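Local atomic coordinates of Aac(6')-ib (Escherichia coli, PDB entry 2BUE), a protein that probably transfers an acetyl group from acetyl-CoA to the 6'-amino group of aminoglycoside antibiotics such as kanamycin B, conferring resistance to them. Residues L135-V140 with E168-E173. The protein carries 2 engineered substitutions. Residues are numbered along the deposited sequence; the frame is centred on the assembly and turned at random. Where two conformers were deposited one is given.
With COA (coenzyme A), chain B.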
ATOM      1  N   LEU A 135       8.922   5.470  -0.465  1.00 12.14           N
ATOM      2  CA  LEU A 135       8.059   4.576  -1.226  0.50 11.92           C
ATOM      3  C   LEU A 135       6.626   5.133  -1.254  1.00 11.94           C
ATOM      4  O   LEU A 135       6.015   5.274  -2.330  1.00 12.15           O
ATOM      5  CB  LEU A 135       8.111   3.166  -0.616  0.50 11.55           C
ATOM      6  CG  LEU A 135       7.417   2.018  -1.351  0.50 11.40           C
ATOM      7  CD1 LEU A 135       7.862   0.700  -0.731  0.50 11.17           C
ATOM      8  CD2 LEU A 135       5.879   2.154  -1.291  0.50 11.44           C
ATOM      9  N   VAL A 136       6.091   5.476  -0.077  1.00 11.40           N
ATOM     10  CA  VAL A 136       4.735   6.019   0.000  1.00 11.08           C
ATOM     11  C   VAL A 136       4.611   7.321  -0.812  1.00 11.30           C
ATOM     12  O   VAL A 136       3.681   7.464  -1.608  1.00  9.33           O
ATOM     13  CB  VAL A 136       4.257   6.144   1.447  1.00 11.83           C
ATOM     14  CG1 VAL A 136       2.861   6.771   1.492  1.00 12.51           C
ATOM     15  CG2 VAL A 136       4.224   4.718   2.078  1.00 11.69           C
ATOM     16  N   ARG A 137       5.577   8.224  -0.681  1.00 11.46           N
ATOM     17  CA  ARG A 137       5.549   9.466  -1.469  0.50 11.89           C
ATOM     18  C   ARG A 137       5.514   9.176  -2.981  1.00 11.88           C
ATOM     19  O   ARG A 137       4.774   9.811  -3.732  1.00 11.81           O
ATOM     20  CB  ARG A 137       6.729  10.366  -1.095  0.50 11.90           C
ATOM     21  CG  ARG A 137       6.598  10.964   0.300  0.50 12.46           C
ATOM     22  CD  ARG A 137       7.784  11.837   0.642  0.50 13.18           C
ATOM     23  NE  ARG A 137       7.609  12.473   1.940  0.50 14.77           N
ATOM     24  CZ  ARG A 137       8.597  12.979   2.672  0.50 16.19           C
ATOM     25  NH1 ARG A 137       9.848  12.933   2.234  0.50 16.67           N
ATOM     26  NH2 ARG A 137       8.339  13.520   3.848  0.50 16.64           N
ATOM     27  N   ALA A 138       6.303   8.195  -3.419  1.00 11.67           N
ATOM     28  CA  ALA A 138       6.347   7.818  -4.842  1.00 11.18           C
ATOM     29  C   ALA A 138       5.007   7.250  -5.321  1.00 11.60           C
ATOM     30  O   ALA A 138       4.526   7.572  -6.430  1.00 10.98           O
ATOM     31  CB  ALA A 138       7.486   6.824  -5.090  1.00 12.09           C
ATOM     32  N   LEU A 139       4.382   6.444  -4.462  1.00 10.95           N
ATOM     33  CA  LEU A 139       3.077   5.876  -4.777  1.00 11.33           C
ATOM     34  C   LEU A 139       1.984   6.946  -4.832  1.00 10.51           C
ATOM     35  O   LEU A 139       1.147   6.931  -5.723  1.00  9.81           O
ATOM     36  CB  LEU A 139       2.732   4.780  -3.762  1.00 12.68           C
ATOM     37  CG  LEU A 139       1.531   3.910  -4.154  1.00 14.65           C
ATOM     38  CD1 LEU A 139       1.513   3.459  -5.633  1.00 15.06           C
ATOM     39  CD2 LEU A 139       1.435   2.686  -3.257  1.00 15.12           C
ATOM     40  N   VAL A 140       2.025   7.886  -3.888  1.00  9.35           N
ATOM     41  CA  VAL A 140       1.066   8.987  -3.860  1.00  9.73           C
ATOM     42  C   VAL A 140       1.208   9.830  -5.133  1.00  8.95           C
ATOM     43  O   VAL A 140       0.218  10.170  -5.764  1.00  8.84           O
ATOM     44  CB  VAL A 140       1.259   9.855  -2.592  1.00 10.17           C
ATOM     45  CG1 VAL A 140       0.537  11.208  -2.697  1.00 10.83           C
ATOM     46  CG2 VAL A 140       0.747   9.094  -1.350  1.00 10.06           C
ATOM     47  N   GLU A 168       1.977   9.525   7.986  1.00 11.99           N
ATOM     48  CA  GLU A 168       1.949  10.955   8.353  1.00 13.22           C
ATOM     49  C   GLU A 168       3.102  11.720   7.707  1.00 13.21           C
ATOM     50  O   GLU A 168       2.890  12.800   7.151  1.00 13.66           O
ATOM     51  CB  GLU A 168       1.984  11.112   9.877  1.00 13.57           C
ATOM     52  CG  GLU A 168       0.676  10.711  10.542  1.00 16.67           C
ATOM     53  CD  GLU A 168       0.687  11.017  12.028  1.00 19.62           C
ATOM     54  OE1 GLU A 168       1.794  10.967  12.624  1.00 22.69           O
ATOM     55  OE2 GLU A 168      -0.400  11.297  12.585  1.00 20.91           O
ATOM     56  N   LYS A 169       4.308  11.157   7.771  1.00 13.46           N
ATOM     57  CA  LYS A 169       5.489  11.784   7.155  1.00 14.95           C
ATOM     58  C   LYS A 169       5.314  11.942   5.638  1.00 15.45           C
ATOM     59  O   LYS A 169       5.805  12.904   5.032  1.00 17.00           O
ATOM     60  CB  LYS A 169       6.750  10.985   7.464  1.00 16.45           C
ATOM     61  CG  LYS A 169       7.151  11.063   8.928  1.00 19.17           C
ATOM     62  CD  LYS A 169       8.616  10.786   9.113  1.00 26.47           C
ATOM     63  CE  LYS A 169       8.927   9.363   8.841  1.00 28.26           C
ATOM     64  NZ  LYS A 169      10.394   9.151   8.639  1.00 31.69           N
ATOM     65  N   ALA A 170       4.580  11.010   5.037  1.00 15.05           N
ATOM     66  CA  ALA A 170       4.275  11.079   3.601  1.00 14.99           C
ATOM     67  C   ALA A 170       3.040  11.924   3.231  1.00 15.53           C
ATOM     68  O   ALA A 170       2.615  11.912   2.057  1.00 16.01           O
ATOM     69  CB  ALA A 170       4.136   9.667   3.031  1.00 14.85           C
ATOM     70  N   GLY A 171       2.435  12.604   4.208  1.00 14.26           N
ATOM     71  CA  GLY A 171       1.373  13.593   3.946  1.00 13.99           C
ATOM     72  C   GLY A 171      -0.050  13.134   4.251  1.00 13.49           C
ATOM     73  O   GLY A 171      -1.011  13.836   3.947  1.00 13.49           O
ATOM     74  N   PHE A 172      -0.197  11.940   4.831  1.00 12.69           N
ATOM     75  CA  PHE A 172      -1.518  11.453   5.196  1.00 11.62           C
ATOM     76  C   PHE A 172      -1.931  12.031   6.549  1.00 12.75           C
ATOM     77  O   PHE A 172      -1.077  12.342   7.384  1.00 13.93           O
ATOM     78  CB  PHE A 172      -1.534   9.919   5.266  1.00 11.07           C
ATOM     79  CG  PHE A 172      -1.525   9.262   3.913  1.00  9.06           C
ATOM     80  CD1 PHE A 172      -2.733   8.844   3.333  1.00  9.77           C
ATOM     81  CD2 PHE A 172      -0.318   9.065   3.225  1.00  9.58           C
ATOM     82  CE1 PHE A 172      -2.752   8.253   2.065  1.00  9.65           C
ATOM     83  CE2 PHE A 172      -0.324   8.472   1.972  1.00 11.06           C
ATOM     84  CZ  PHE A 172      -1.542   8.064   1.393  1.00  9.87           C
ATOM     85  N   GLU A 173      -3.236  12.191   6.734  1.00 13.23           N
ATOM     86  CA  GLU A 173      -3.770  12.665   8.019  1.00 15.04           C
ATOM     87  C   GLU A 173      -4.733  11.654   8.605  1.00 13.74           C
ATOM     88  O   GLU A 173      -5.622  11.162   7.913  1.00 12.07           O
ATOM     89  CB  GLU A 173      -4.431  14.033   7.856  1.00 15.73           C
ATOM     90  CG  GLU A 173      -3.367  15.091   7.500  1.00 19.38           C
ATOM     91  CD  GLU A 173      -3.900  16.503   7.281  1.00 20.11           C
ATOM     92  OE1 GLU A 173      -5.127  16.760   7.415  1.00 25.75           O
ATOM     93  OE2 GLU A 173      -3.057  17.371   6.954  1.00 27.97           O
TER
HETATM   94  N1A COA B1200       6.748   2.683  16.875  1.00 42.67           N
HETATM   95  C2A COA B1200       6.359   3.928  16.610  1.00 42.45           C
HETATM   96  N3A COA B1200       7.016   4.685  15.744  1.00 42.51           N
HETATM   97  C4A COA B1200       8.101   4.194  15.119  1.00 41.95           C
HETATM   98  C5A COA B1200       8.538   2.905  15.370  1.00 42.93           C
HETATM   99  C6A COA B1200       7.829   2.136  16.279  1.00 42.58           C
HETATM  100  N6A COA B1200       8.228   0.885  16.538  1.00 42.42           N
HETATM  101  N7A COA B1200       9.620   2.677  14.627  1.00 43.29           N
HETATM  102  C8A COA B1200       9.865   3.783  13.931  1.00 42.65           C
HETATM  103  N9A COA B1200       8.945   4.705  14.238  1.00 42.29           N
HETATM  104  C1B COA B1200       8.842   6.045  13.673  1.00 41.32           C
HETATM  105  C2B COA B1200      10.219   6.385  13.142  1.00 41.48           C
HETATM  106  O2B COA B1200      10.930   7.095  14.161  1.00 43.24           O
HETATM  107  C3B COA B1200       9.877   7.243  11.928  1.00 41.00           C
HETATM  108  O3B COA B1200       9.449   8.536  12.367  1.00 44.05           O
HETATM  109  P3B COA B1200      10.492   9.739  12.529  1.00 47.39           P
HETATM  110  O7A COA B1200       9.555  11.037  12.773  1.00 48.04           O
HETATM  111  O8A COA B1200      11.200   9.933  11.098  1.00 47.17           O
HETATM  112  O9A COA B1200      11.457   9.494  13.637  1.00 48.38           O
HETATM  113  C4B COA B1200       8.641   6.527  11.361  1.00 37.01           C
HETATM  114  O4B COA B1200       8.014   5.847  12.482  1.00 37.53           O
HETATM  115  C5B COA B1200       8.789   5.552  10.191  1.00 32.33           C
HETATM  116  O5B COA B1200       9.202   6.206   8.983  1.00 26.61           O
HETATM  117  P1A COA B1200      10.160   5.377   7.959  1.00 22.87           P
HETATM  118  O1A COA B1200      10.082   5.982   6.579  1.00 24.10           O
HETATM  119  O2A COA B1200      11.511   5.115   8.516  1.00 23.34           O
HETATM  120  O3A COA B1200       9.361   3.999   7.928  1.00 20.71           O
HETATM  121  P2A COA B1200       9.941   2.634   7.249  1.00 20.42           P
HETATM  122  O4A COA B1200      10.986   2.988   6.270  1.00 19.72           O
HETATM  123  O5A COA B1200      10.203   1.598   8.292  1.00 21.36           O
HETATM  124  O6A COA B1200       8.614   2.184   6.435  1.00 20.90           O
HETATM  125  CBP COA B1200       6.820   0.559   6.667  1.00 17.37           C
HETATM  126  CCP COA B1200       7.346   1.942   7.103  1.00 17.47           C
HETATM  127  CDP COA B1200       5.494   0.296   7.420  1.00 18.58           C
HETATM  128  CEP COA B1200       6.574   0.586   5.136  1.00 14.99           C
HETATM  129  CAP COA B1200       7.881  -0.536   7.028  1.00 17.81           C
HETATM  130  OAP COA B1200       8.334  -0.370   8.388  1.00 19.21           O
HETATM  131  C9P COA B1200       7.375  -1.974   6.779  1.00 17.40           C
HETATM  132  O9P COA B1200       7.256  -2.392   5.625  1.00 16.50           O
HETATM  133  N8P COA B1200       7.092  -2.698   7.885  1.00 18.16           N
HETATM  134  C7P COA B1200       6.598  -4.093   7.832  1.00 19.68           C
HETATM  135  C6P COA B1200       5.285  -4.193   7.013  1.00 21.60           C
HETATM  136  C5P COA B1200       4.217  -3.137   7.390  1.00 24.11           C
HETATM  137  O5P COA B1200       4.041  -2.782   8.559  1.00 21.45           O
HETATM  138  N4P COA B1200       3.494  -2.655   6.366  1.00 22.83           N
HETATM  139  C3P COA B1200       2.464  -1.618   6.586  1.00 24.72           C
HETATM  140  C2P COA B1200       1.095  -2.193   6.939  1.00 27.31           C
HETATM  141  S1P COA B1200      -0.208  -0.884   7.050  1.00 29.33           S
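Arg137 and Lys169 meet through the backbone carbonyl of the lysine: in one of two conformers, Arg137 NH2 donates a hydrogen bond of 2.9 Å to Lys169 O. The N-H points fairly straight at the oxygen (157°), but the donor stands above the carbonyl plane, while the oxygen lies at the edge of the guanidinium, tilted 15° from its plane. An extended chain from CG to NE carries the arginine across to the end of helix 161-169, where a Schellman motif with Gly171 as its C-prime residue turns the backbone out of the helix. Beside this bond, Ala170 directs its methyl at helix 131-144, with CB 3.5 Å from Val136 CG1; the small side chain lets the backbones come close, Arg137 CA and Ala170 CA being 5.5 Å apart. Phe172, just past the turn, meets two valines chiefly through CE2, which lies 3.6 Å from Val136 CG1 and 3.5 Å from Val140 CG2, both methyls approaching obliquely. The ring also touches Ile117 and Ile152 of the central sheet. Lys169 bends at chi3 (-70°) towards coenzyme A, its NZ bonding phosphate oxygen O8A at 2.7 Å and O5B more weakly. With Thr133 and the amides of Gly128, Gly130 and Gly132 also binding the cofactor, the packing of helix 131-144 against the end of helix 161-169 and the following turn borders, through Lys169, the coenzyme A site of the GNAT fold.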